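Long-range contacts in endonuclease 2 (Arabidopsis thaliana, PDB 4CXV), which cuts RNA and single-stranded DNA, and to a lesser extent double-stranded DNA, into 5'-phosphorylated products with the help of three divalent metal ions: residues S55-I60 / S119-D124; Y51-P56 / K81-A86; I9-Q14 / E34-S39. One frame throughout, in Å; residues are numbered along the deposited sequence. Where two conformers were deposited one is given.

Contact 1. Residues S55-I60 / S119-D124. With ZN (zinc ion), chain J; ZN (zinc ion), chain L.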
loop_
_atom_site.group_PDB
_atom_site.type_symbol
_atom_site.label_atom_id
_atom_site.label_comp_id
_atom_site.label_asym_id
_atom_site.label_seq_id
_atom_site.Cartn_x
_atom_site.Cartn_y
_atom_site.Cartn_z
ATOM N N SER A 55 -6.757 12.593 -5.354
ATOM C CA SER A 55 -5.417 12.232 -5.869
ATOM C C SER A 55 -4.290 12.412 -4.855
ATOM O O SER A 55 -3.360 11.601 -4.829
ATOM C CB SER A 55 -5.009 12.797 -7.252
ATOM O OG SER A 55 -5.609 14.008 -7.595
ATOM N N PRO A 56 -4.355 13.464 -4.037
ATOM C CA PRO A 56 -3.284 13.607 -3.024
ATOM C C PRO A 56 -3.336 12.551 -1.925
ATOM O O PRO A 56 -2.365 12.394 -1.159
ATOM C CB PRO A 56 -3.536 14.986 -2.427
ATOM C CG PRO A 56 -4.420 15.702 -3.376
ATOM C CD PRO A 56 -5.199 14.674 -4.129
ATOM N N LEU A 57 -4.451 11.830 -1.828
ATOM C CA LEU A 57 -4.644 10.855 -0.774
ATOM C C LEU A 57 -3.873 9.565 -1.001
ATOM O O LEU A 57 -3.898 8.702 -0.122
ATOM C CB LEU A 57 -6.147 10.530 -0.629
ATOM C CG LEU A 57 -7.086 11.728 -0.410
ATOM C CD1 LEU A 57 -8.511 11.250 -0.162
ATOM C CD2 LEU A 57 -6.619 12.607 0.750
ATOM N N HIS A 58 -3.199 9.419 -2.142
ATOM C CA HIS A 58 -2.464 8.197 -2.439
ATOM C C HIS A 58 -1.037 8.191 -1.891
ATOM O O HIS A 58 -0.395 7.135 -1.898
ATOM C CB HIS A 58 -2.454 7.933 -3.951
ATOM C CG HIS A 58 -3.816 7.654 -4.530
ATOM N ND1 HIS A 58 -4.169 6.425 -5.036
ATOM C CD2 HIS A 58 -4.913 8.435 -4.661
ATOM C CE1 HIS A 58 -5.421 6.457 -5.462
ATOM N NE2 HIS A 58 -5.893 7.668 -5.255
ATOM N N TYR A 59 -0.532 9.320 -1.416
ATOM C CA TYR A 59 0.891 9.396 -1.072
ATOM C C TYR A 59 1.121 10.453 0.006
ATOM O O TYR A 59 0.184 11.106 0.487
ATOM C CB TYR A 59 1.697 9.736 -2.341
ATOM C CG TYR A 59 1.238 11.021 -2.992
ATOM C CD1 TYR A 59 1.666 12.248 -2.507
ATOM C CD2 TYR A 59 0.295 11.012 -4.031
ATOM C CE1 TYR A 59 1.232 13.431 -3.058
ATOM C CE2 TYR A 59 -0.133 12.192 -4.616
ATOM C CZ TYR A 59 0.349 13.398 -4.127
ATOM O OH TYR A 59 -0.079 14.554 -4.650
ATOM N N ILE A 60 2.394 10.564 0.392
ATOM C CA ILE A 60 2.886 11.582 1.326
ATOM C C ILE A 60 4.155 12.166 0.716
ATOM O O ILE A 60 5.065 11.401 0.341
ATOM C CB ILE A 60 3.267 10.942 2.677
ATOM C CG1 ILE A 60 2.008 10.599 3.463
ATOM C CG2 ILE A 60 4.170 11.878 3.484
ATOM C CD1 ILE A 60 2.209 9.588 4.585
ATOM N N SER A 119 -8.797 -0.033 1.584
ATOM C CA SER A 119 -8.090 -1.197 1.065
ATOM C C SER A 119 -6.922 -0.734 0.177
ATOM O O SER A 119 -5.790 -1.203 0.316
ATOM C CB SER A 119 -9.063 -2.120 0.294
ATOM O OG SER A 119 -10.104 -2.629 1.136
ATOM N N HIS A 120 -7.207 0.176 -0.737
ATOM C CA HIS A 120 -6.189 0.670 -1.628
ATOM C C HIS A 120 -5.129 1.490 -0.880
ATOM O O HIS A 120 -3.930 1.315 -1.097
ATOM C CB HIS A 120 -6.826 1.507 -2.722
ATOM C CG HIS A 120 -5.843 2.044 -3.708
ATOM N ND1 HIS A 120 -5.491 1.367 -4.848
ATOM C CD2 HIS A 120 -5.146 3.197 -3.727
ATOM C CE1 HIS A 120 -4.631 2.087 -5.538
ATOM N NE2 HIS A 120 -4.381 3.189 -4.862
ATOM N N PHE A 121 -5.578 2.397 -0.020
ATOM C CA PHE A 121 -4.651 3.284 0.669
ATOM C C PHE A 121 -3.781 2.545 1.694
ATOM O O PHE A 121 -2.621 2.894 1.871
ATOM C CB PHE A 121 -5.375 4.498 1.261
ATOM C CG PHE A 121 -6.038 5.416 0.227
ATOM C CD1 PHE A 121 -5.454 5.671 -1.006
ATOM C CD2 PHE A 121 -7.236 6.048 0.522
ATOM C CE1 PHE A 121 -6.036 6.539 -1.917
ATOM C CE2 PHE A 121 -7.833 6.911 -0.396
ATOM C CZ PHE A 121 -7.236 7.137 -1.622
ATOM N N MET A 122 -4.309 1.519 2.349
ATOM C CA MET A 122 -3.480 0.675 3.195
ATOM C C MET A 122 -2.355 0.053 2.362
ATOM O O MET A 122 -1.234 -0.123 2.835
ATOM C CB MET A 122 -4.303 -0.420 3.878
ATOM C CG MET A 122 -3.530 -1.194 4.937
ATOM S SD MET A 122 -2.956 -0.158 6.313
ATOM C CE MET A 122 -4.499 0.271 7.098
ATOM N N GLY A 123 -2.632 -0.293 1.120
ATOM C CA GLY A 123 -1.589 -0.725 0.226
ATOM C C GLY A 123 -0.599 0.375 -0.115
ATOM O O GLY A 123 0.619 0.203 0.040
ATOM N N ASP A 124 -1.101 1.522 -0.575
ATOM C CA ASP A 124 -0.209 2.577 -1.006
ATOM C C ASP A 124 0.708 3.070 0.110
ATOM O O ASP A 124 1.844 3.399 -0.159
ATOM C CB ASP A 124 -0.947 3.755 -1.577
ATOM C CG ASP A 124 -1.219 3.603 -3.027
ATOM O OD1 ASP A 124 -0.839 2.587 -3.657
ATOM O OD2 ASP A 124 -1.825 4.500 -3.547
HETATM ZN ZN ZN J . -2.885 4.622 -5.444
HETATM ZN ZN ZN L . -0.852 1.731 -5.515
#
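His58 and Phe121 meet in a T-shaped (edge-to-face) pair: the rim of the phenyl ring points at a face of the imidazole, with the planes at 89° and the centroids 4.8 Å apart. Along the His58 side chain, CB lies 3.5 Å from Asp124 OD2. CG and CD2 pass beneath the phenyl edge, CD2 at 3.5 Å from Phe121 CE1, which stands over the centre of the imidazole. CE1 faces His120 NE2, while NE2 comes under Phe121 CE1 again. ND1 binds a zinc ion at 2.2 Å. With CG anti to the carbonyl carbon (chi1 -65°), the His58 ring leans toward helix 111-124, where ND1 reaches the metal. The same zinc takes His120 NE2 and Asp124 OD2, so the closeness of His58 ND1 to His120 NE2, 3.2 Å, reflects shared coordination; the two imidazoles meet rim to rim, neither over the other's face. Asp124 divides its carboxylate: OD1 binds a second zinc at 2.0 Å, joining the two metals. Asp45 adds to the first site, Trp1 and His6 to the second, and the carbonyl of Cys41 takes the other imidazole nitrogen of His120, fixing the turn of that ring. Leu57 CB packs on Phe121 CZ at 3.7 Å, and its carbonyl oxygen lies over a phenyl face. An alanine in place of Phe121 would take away this edge and is likely to set the His58 ring freer to tilt about its bond to the zinc. This part of the trinuclear metal site of the S1/P1 nucleases lies between the 3-10 turn leading into strand 60-62 and the last turns of helix 111-124, with helix 85-96 packing on Leu57 and Phe121 through Ala88.

Contact 2. Residues Y51-P56 / K81-A86. With NAG (2-acetamido-2-deoxy-beta-D-glucopyranose), chain C; NAG (2-acetamido-2-deoxy-beta-D-glucopyranose), chain B; MAN (alpha-D-mannopyranose), chain D.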
loop_
_atom_site.group_PDB
_atom_site.type_symbol
_atom_site.label_atom_id
_atom_site.label_comp_id
_atom_site.label_asym_id
_atom_site.label_seq_id
_atom_site.Cartn_x
_atom_site.Cartn_y
_atom_site.Cartn_z
ATOM N N TYR A 51 -12.812 11.987 -9.018
ATOM C CA TYR A 51 -12.804 12.644 -7.688
ATOM C C TYR A 51 -11.410 13.265 -7.527
ATOM O O TYR A 51 -10.514 12.679 -6.910
ATOM C CB TYR A 51 -13.016 11.628 -6.547
ATOM C CG TYR A 51 -14.299 10.822 -6.542
ATOM C CD1 TYR A 51 -15.468 11.293 -7.126
ATOM C CD2 TYR A 51 -14.360 9.594 -5.864
ATOM C CE1 TYR A 51 -16.646 10.557 -7.074
ATOM C CE2 TYR A 51 -15.529 8.861 -5.805
ATOM C CZ TYR A 51 -16.674 9.345 -6.420
ATOM O OH TYR A 51 -17.852 8.613 -6.370
ATOM N N HIS A 52 -11.216 14.465 -8.069
ATOM C CA HIS A 52 -9.877 15.095 -8.102
ATOM C C HIS A 52 -9.329 15.307 -6.693
ATOM O O HIS A 52 -8.123 15.228 -6.467
ATOM C CB HIS A 52 -9.916 16.453 -8.827
ATOM C CG HIS A 52 -10.313 17.578 -7.935
ATOM N ND1 HIS A 52 -11.618 17.782 -7.538
ATOM C CD2 HIS A 52 -9.569 18.518 -7.299
ATOM C CE1 HIS A 52 -11.667 18.822 -6.723
ATOM N NE2 HIS A 52 -10.433 19.265 -6.540
ATOM N N TRP A 53 -10.231 15.554 -5.741
ATOM C CA TRP A 53 -9.893 15.695 -4.347
ATOM C C TRP A 53 -9.193 14.465 -3.759
ATOM O O TRP A 53 -8.587 14.545 -2.694
ATOM C CB TRP A 53 -11.149 16.048 -3.514
ATOM C CG TRP A 53 -12.367 15.169 -3.743
ATOM C CD1 TRP A 53 -13.463 15.484 -4.492
ATOM C CD2 TRP A 53 -12.637 13.877 -3.169
ATOM N NE1 TRP A 53 -14.396 14.481 -4.426
ATOM C CE2 TRP A 53 -13.912 13.472 -3.635
ATOM C CE3 TRP A 53 -11.931 13.026 -2.311
ATOM C CZ2 TRP A 53 -14.485 12.239 -3.297
ATOM C CZ3 TRP A 53 -12.497 11.810 -1.965
ATOM C CH2 TRP A 53 -13.776 11.428 -2.456
ATOM N N SER A 54 -9.324 13.322 -4.435
ATOM C CA SER A 54 -8.743 12.085 -3.940
ATOM C C SER A 54 -7.290 11.864 -4.360
ATOM O O SER A 54 -6.628 11.012 -3.779
ATOM C CB SER A 54 -9.603 10.867 -4.385
ATOM O OG SER A 54 -9.401 10.503 -5.737
ATOM N N SER A 55 -6.757 12.593 -5.354
ATOM C CA SER A 55 -5.417 12.232 -5.869
ATOM C C SER A 55 -4.290 12.412 -4.855
ATOM O O SER A 55 -3.360 11.601 -4.829
ATOM C CB SER A 55 -5.009 12.797 -7.252
ATOM O OG SER A 55 -5.609 14.008 -7.595
ATOM N N PRO A 56 -4.355 13.464 -4.037
ATOM C CA PRO A 56 -3.284 13.607 -3.024
ATOM C C PRO A 56 -3.336 12.551 -1.925
ATOM O O PRO A 56 -2.365 12.394 -1.159
ATOM C CB PRO A 56 -3.536 14.986 -2.427
ATOM C CG PRO A 56 -4.420 15.702 -3.376
ATOM C CD PRO A 56 -5.199 14.674 -4.129
ATOM N N LYS A 81 -4.547 20.274 5.873
ATOM C CA LYS A 81 -4.036 19.243 6.760
ATOM C C LYS A 81 -4.842 17.980 6.674
ATOM O O LYS A 81 -6.071 18.050 6.610
ATOM C CB LYS A 81 -4.109 19.765 8.202
ATOM C CG LYS A 81 -3.512 18.842 9.252
ATOM C CD LYS A 81 -3.658 19.422 10.667
ATOM C CE LYS A 81 -2.386 19.253 11.485
ATOM N NZ LYS A 81 -2.013 17.823 11.591
ATOM N N GLY A 82 -4.160 16.835 6.664
ATOM C CA GLY A 82 -4.875 15.554 6.622
ATOM C C GLY A 82 -5.012 14.952 5.241
ATOM O O GLY A 82 -5.324 13.799 5.107
ATOM N N ARG A 83 -4.741 15.737 4.204
ATOM C CA ARG A 83 -4.965 15.274 2.847
ATOM C C ARG A 83 -3.685 14.619 2.275
ATOM O O ARG A 83 -2.957 15.182 1.440
ATOM C CB ARG A 83 -5.496 16.401 1.960
ATOM C CG ARG A 83 -6.720 17.092 2.538
ATOM C CD ARG A 83 -7.623 17.656 1.467
ATOM N NE ARG A 83 -8.141 16.635 0.561
ATOM C CZ ARG A 83 -9.238 15.910 0.772
ATOM N NH1 ARG A 83 -9.934 16.047 1.891
ATOM N NH2 ARG A 83 -9.610 14.998 -0.119
ATOM N N CYS A 84 -3.446 13.416 2.781
ATOM C CA CYS A 84 -2.334 12.537 2.384
ATOM C C CYS A 84 -2.776 11.124 2.723
ATOM O O CYS A 84 -3.824 10.953 3.327
ATOM C CB CYS A 84 -1.042 12.914 3.124
ATOM S SG CYS A 84 -0.907 12.204 4.783
ATOM N N VAL A 85 -2.019 10.110 2.333
ATOM C CA VAL A 85 -2.491 8.742 2.510
ATOM C C VAL A 85 -2.738 8.362 3.980
ATOM O O VAL A 85 -3.645 7.603 4.270
ATOM C CB VAL A 85 -1.613 7.746 1.724
ATOM C CG1 VAL A 85 -0.210 7.630 2.326
ATOM C CG2 VAL A 85 -2.287 6.385 1.620
ATOM N N ALA A 86 -1.915 8.851 4.898
ATOM C CA ALA A 86 -2.153 8.620 6.321
ATOM C C ALA A 86 -3.494 9.219 6.772
ATOM O O ALA A 86 -4.298 8.571 7.452
ATOM C CB ALA A 86 -1.013 9.219 7.130
HETATM C C1 NAG C . -15.116 14.448 -0.022
HETATM C C2 NAG C . -16.543 14.866 -0.389
HETATM C C3 NAG C . -16.541 15.583 -1.752
HETATM C C4 NAG C . -15.606 16.773 -1.650
HETATM C C5 NAG C . -14.237 16.364 -1.102
HETATM C C6 NAG C . -13.396 17.615 -0.849
HETATM C C7 NAG C . -18.362 13.505 0.573
HETATM C C8 NAG C . -19.372 12.393 0.383
HETATM N N2 NAG C . -17.522 13.788 -0.443
HETATM O O3 NAG C . -17.854 16.011 -2.124
HETATM O O4 NAG C . -15.403 17.386 -2.914
HETATM O O5 NAG C . -14.341 15.610 0.098
HETATM O O6 NAG C . -12.189 17.220 -0.255
HETATM O O7 NAG C . -18.317 14.089 1.657
HETATM C C1 NAG B . -13.007 11.595 3.693
HETATM C C2 NAG B . -12.138 12.508 2.817
HETATM C C3 NAG B . -13.061 13.528 2.182
HETATM C C4 NAG B . -14.141 12.800 1.367
HETATM C C5 NAG B . -14.782 11.658 2.160
HETATM C C6 NAG B . -15.759 10.791 1.346
HETATM C C7 NAG B . -9.759 12.756 3.609
HETATM C C8 NAG B . -9.418 11.416 3.110
HETATM N N2 NAG B . -11.016 13.212 3.475
HETATM O O3 NAG B . -12.291 14.407 1.369
HETATM O O4 NAG B . -15.158 13.761 1.229
HETATM O O5 NAG B . -13.866 10.849 2.872
HETATM O O6 NAG B . -15.114 10.254 0.209
HETATM O O7 NAG B . -8.843 13.396 4.193
HETATM C C1 MAN D . -14.721 22.722 -4.929
HETATM C C2 MAN D . -14.222 23.531 -6.133
HETATM C C3 MAN D . -12.963 22.932 -6.783
HETATM C C4 MAN D . -11.876 22.685 -5.731
HETATM C C5 MAN D . -12.470 21.833 -4.592
HETATM C C6 MAN D . -11.483 21.612 -3.438
HETATM O O2 MAN D . -13.967 24.849 -5.668
HETATM O O3 MAN D . -12.437 23.752 -7.817
HETATM O O4 MAN D . -10.738 22.078 -6.331
HETATM O O5 MAN D . -13.648 22.401 -4.054
HETATM O O6 MAN D . -11.722 20.353 -2.828
HETATM O O HOH W 1 -0.638 14.510 -0.105
#
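Arg83 reaches across to the backbone of Trp53, and this is the tightly packed half of the contact. Its NH2 donates to Trp53 O at 2.8 Å, with an N-H...O angle of 162°. The oxygen lies in the guanidinium plane, although the nitrogen stands above the plane of the carbonyl. Two further bonds run from NH1 and NH2 to O3 of an N-acetylglucosamine, the closer being NH1 to O3 at 2.9 Å. The next N-acetylglucosamine of the same glycan, probably the one on Asn91, sets O6 over a guanidinium face. A bend at chi3 (61°) turns the end of the arginine into this cluster. Trp53 is sandwiched as well: C5 of the second sugar lies 3.4 Å above one face of the indole, and Tyr51 CB covers the opposite face. The indole and guanidinium planes are 80° apart, with Trp53 CE3 3.8 Å from Arg83 NH2. The other half, at Pro56, is looser. There Pro56 CB comes no nearer than 3.9 Å to Arg83 O, and the closest approach is a CA-H...O contact of 3.5 Å between Cys84 CA and Pro56 O. One water sits between the two segments, 2.9 Å from Pro56 O and equally far from Arg83 O, filling in where the backbones do not bond directly. Cys84, tied to Cys74 by a disulfide, stands at the N-cap of helix 85-96. At the outer margin, His52 makes a weak bond from NE2 to a mannose O4. The chemistry implies directional holding: the guanidinium bonds described here go to a peptide carbonyl and a sugar hydroxyl, Asp76 also touching the arginine, and the glycan becomes part of the packing that joins the 3-10 turn to the start of the helix.

Contact 3. Residues I9-Q14 / E34-S39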
loop_
_atom_site.group_PDB
_atom_site.type_symbol
_atom_site.label_atom_id
_atom_site.label_comp_id
_atom_site.label_asym_id
_atom_site.label_seq_id
_atom_site.Cartn_x
_atom_site.Cartn_y
_atom_site.Cartn_z
ATOM N N ILE A 9 -1.849 -7.621 -1.917
ATOM C CA ILE A 9 -2.176 -7.124 -0.586
ATOM C C ILE A 9 -3.602 -7.497 -0.216
ATOM O O ILE A 9 -3.854 -7.989 0.884
ATOM C CB ILE A 9 -1.874 -5.599 -0.517
ATOM C CG1 ILE A 9 -0.356 -5.414 -0.302
ATOM C CG2 ILE A 9 -2.657 -4.897 0.589
ATOM C CD1 ILE A 9 0.173 -4.033 -0.587
ATOM N N CYS A 10 -4.534 -7.248 -1.123
ATOM C CA CYS A 10 -5.925 -7.526 -0.830
ATOM C C CYS A 10 -6.242 -9.017 -0.754
ATOM O O CYS A 10 -7.101 -9.418 0.027
ATOM C CB CYS A 10 -6.799 -6.803 -1.828
ATOM S SG CYS A 10 -6.947 -5.049 -1.440
ATOM N N LYS A 11 -5.561 -9.842 -1.545
ATOM C CA LYS A 11 -5.744 -11.300 -1.456
ATOM C C LYS A 11 -5.257 -11.829 -0.125
ATOM O O LYS A 11 -5.929 -12.624 0.526
ATOM C CB LYS A 11 -5.013 -12.027 -2.574
ATOM C CG LYS A 11 -5.764 -12.027 -3.890
ATOM C CD LYS A 11 -4.987 -12.795 -4.937
ATOM C CE LYS A 11 -5.719 -12.903 -6.269
ATOM N NZ LYS A 11 -7.208 -12.787 -6.210
ATOM N N ILE A 12 -4.093 -11.368 0.308
ATOM C CA ILE A 12 -3.580 -11.755 1.623
ATOM C C ILE A 12 -4.562 -11.298 2.690
ATOM O O ILE A 12 -4.937 -12.055 3.592
ATOM C CB ILE A 12 -2.159 -11.141 1.835
ATOM C CG1 ILE A 12 -1.157 -11.905 0.968
ATOM C CG2 ILE A 12 -1.727 -11.173 3.301
ATOM C CD1 ILE A 12 0.147 -11.175 0.758
ATOM N N ALA A 13 -4.985 -10.043 2.610
ATOM C CA ALA A 13 -5.852 -9.509 3.639
ATOM C C ALA A 13 -7.152 -10.266 3.749
ATOM O O ALA A 13 -7.601 -10.575 4.840
ATOM C CB ALA A 13 -6.120 -8.044 3.369
ATOM N N GLN A 14 -7.790 -10.560 2.628
ATOM C CA GLN A 14 -9.137 -11.118 2.713
ATOM C C GLN A 14 -9.114 -12.493 3.375
ATOM O O GLN A 14 -10.019 -12.845 4.110
ATOM C CB GLN A 14 -9.785 -11.189 1.334
ATOM C CG GLN A 14 -11.227 -11.675 1.411
ATOM C CD GLN A 14 -12.065 -11.283 0.214
ATOM O OE1 GLN A 14 -11.553 -11.103 -0.875
ATOM N NE2 GLN A 14 -13.372 -11.152 0.424
ATOM N N GLU A 34 -18.280 -10.473 -6.909
ATOM C CA GLU A 34 -18.341 -11.907 -6.639
ATOM C C GLU A 34 -17.585 -12.260 -5.358
ATOM O O GLU A 34 -16.942 -13.300 -5.275
ATOM C CB GLU A 34 -17.839 -12.678 -7.859
ATOM C CG GLU A 34 -18.833 -12.639 -9.018
ATOM C CD GLU A 34 -18.214 -12.974 -10.363
ATOM O OE1 GLU A 34 -16.967 -13.032 -10.456
ATOM O OE2 GLU A 34 -18.982 -13.167 -11.334
ATOM N N GLY A 35 -17.675 -11.378 -4.366
ATOM C CA GLY A 35 -17.104 -11.616 -3.057
ATOM C C GLY A 35 -15.608 -11.352 -2.922
ATOM O O GLY A 35 -15.060 -11.539 -1.840
ATOM N N ASP A 36 -14.955 -10.925 -4.013
ATOM C CA ASP A 36 -13.497 -10.807 -4.067
ATOM C C ASP A 36 -13.051 -9.353 -3.871
ATOM O O ASP A 36 -13.152 -8.546 -4.780
ATOM C CB ASP A 36 -12.974 -11.368 -5.407
ATOM C CG ASP A 36 -11.435 -11.367 -5.504
ATOM O OD1 ASP A 36 -10.763 -11.096 -4.482
ATOM O OD2 ASP A 36 -10.905 -11.634 -6.614
ATOM N N LEU A 37 -12.519 -9.050 -2.692
ATOM C CA LEU A 37 -12.026 -7.722 -2.403
ATOM C C LEU A 37 -10.956 -7.301 -3.411
ATOM O O LEU A 37 -10.914 -6.143 -3.848
ATOM C CB LEU A 37 -11.435 -7.672 -0.986
ATOM C CG LEU A 37 -10.937 -6.318 -0.509
ATOM C CD1 LEU A 37 -12.051 -5.279 -0.493
ATOM C CD2 LEU A 37 -10.294 -6.423 0.863
ATOM N N SER A 38 -10.083 -8.225 -3.775
ATOM C CA SER A 38 -8.987 -7.932 -4.675
ATOM C C SER A 38 -9.441 -7.487 -6.054
ATOM O O SER A 38 -8.702 -6.804 -6.732
ATOM C CB SER A 38 -8.005 -9.126 -4.764
ATOM O OG SER A 38 -8.568 -10.277 -5.394
ATOM N N SER A 39 -10.680 -7.797 -6.450
ATOM C CA SER A 39 -11.155 -7.359 -7.740
ATOM C C SER A 39 -11.399 -5.847 -7.795
ATOM O O SER A 39 -11.526 -5.304 -8.880
ATOM C CB SER A 39 -12.423 -8.112 -8.201
ATOM O OG SER A 39 -13.516 -7.842 -7.335
#
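Gln14 of helix 3-15 uses both ends of its amide to bind the backbone of the loop before helix 43-46, in the mainly helical S1/P1 nuclease fold. Amide-to-backbone bonds come first. Leu37 N donates to Gln14 OE1 at 2.9 Å, 30° out of the carbonyl plane of the side chain, and Gln14 NE2 donates to Gly35 O, also at 2.9 Å and nearly in line with that C=O. With CG placed opposite the backbone N (chi1 -176°) and the rest of the chain extended, the amide projects straight over the loop. Gly35 sits at positive phi, a conformation that favours glycine. Charged and hydroxyl groups form a second set. Lys11 NZ gives a hydrogen bond to Ser38 OG at 3.0 Å, and that hydroxyl in turn donates to Asp36 OD1. The lysine thus reaches the acid mainly through the serine, since its direct salt bridge to Asp36 OD2 is long, 3.9 Å. Glu7 offers the lysine another long, weak ion pair. Apolar packing is the third kind. Cys10, disulfide-bonded to Cys41 two residues after Ser39, lies where the segments are nearest; its sulfur is 4.3 Å from Leu37 CD2. Leu37 also touches Ser119 of helix 111-124. The nearest CA atoms across the contact are those of Cys10 and Ser38, and Cys10 CB rests 3.8 Å from Ser38 CA.

Contact 3 comes first along the chain, closing at residue 39 before the stretch 51-60 begins. Contacts 1 and 2 start from that stretch, share Ser55 and Pro56, and lie with centres 8 Å apart. Contact 2 takes it to the start of helix 85-96, contact 1 to the end of helix 111-124, the next helix in the chain; Tyr59 O and Val85 N probably hydrogen-bond between them. Contact 3 is about 17 Å from contact 1 and 23 Å from contact 2, centre to centre, but touches contact 1 where Ser119 meets Leu37 and Cys10. Helix 111-124 therefore lies between the glycan-bearing contact 2 and the N-terminal helix, with the metal site at its end.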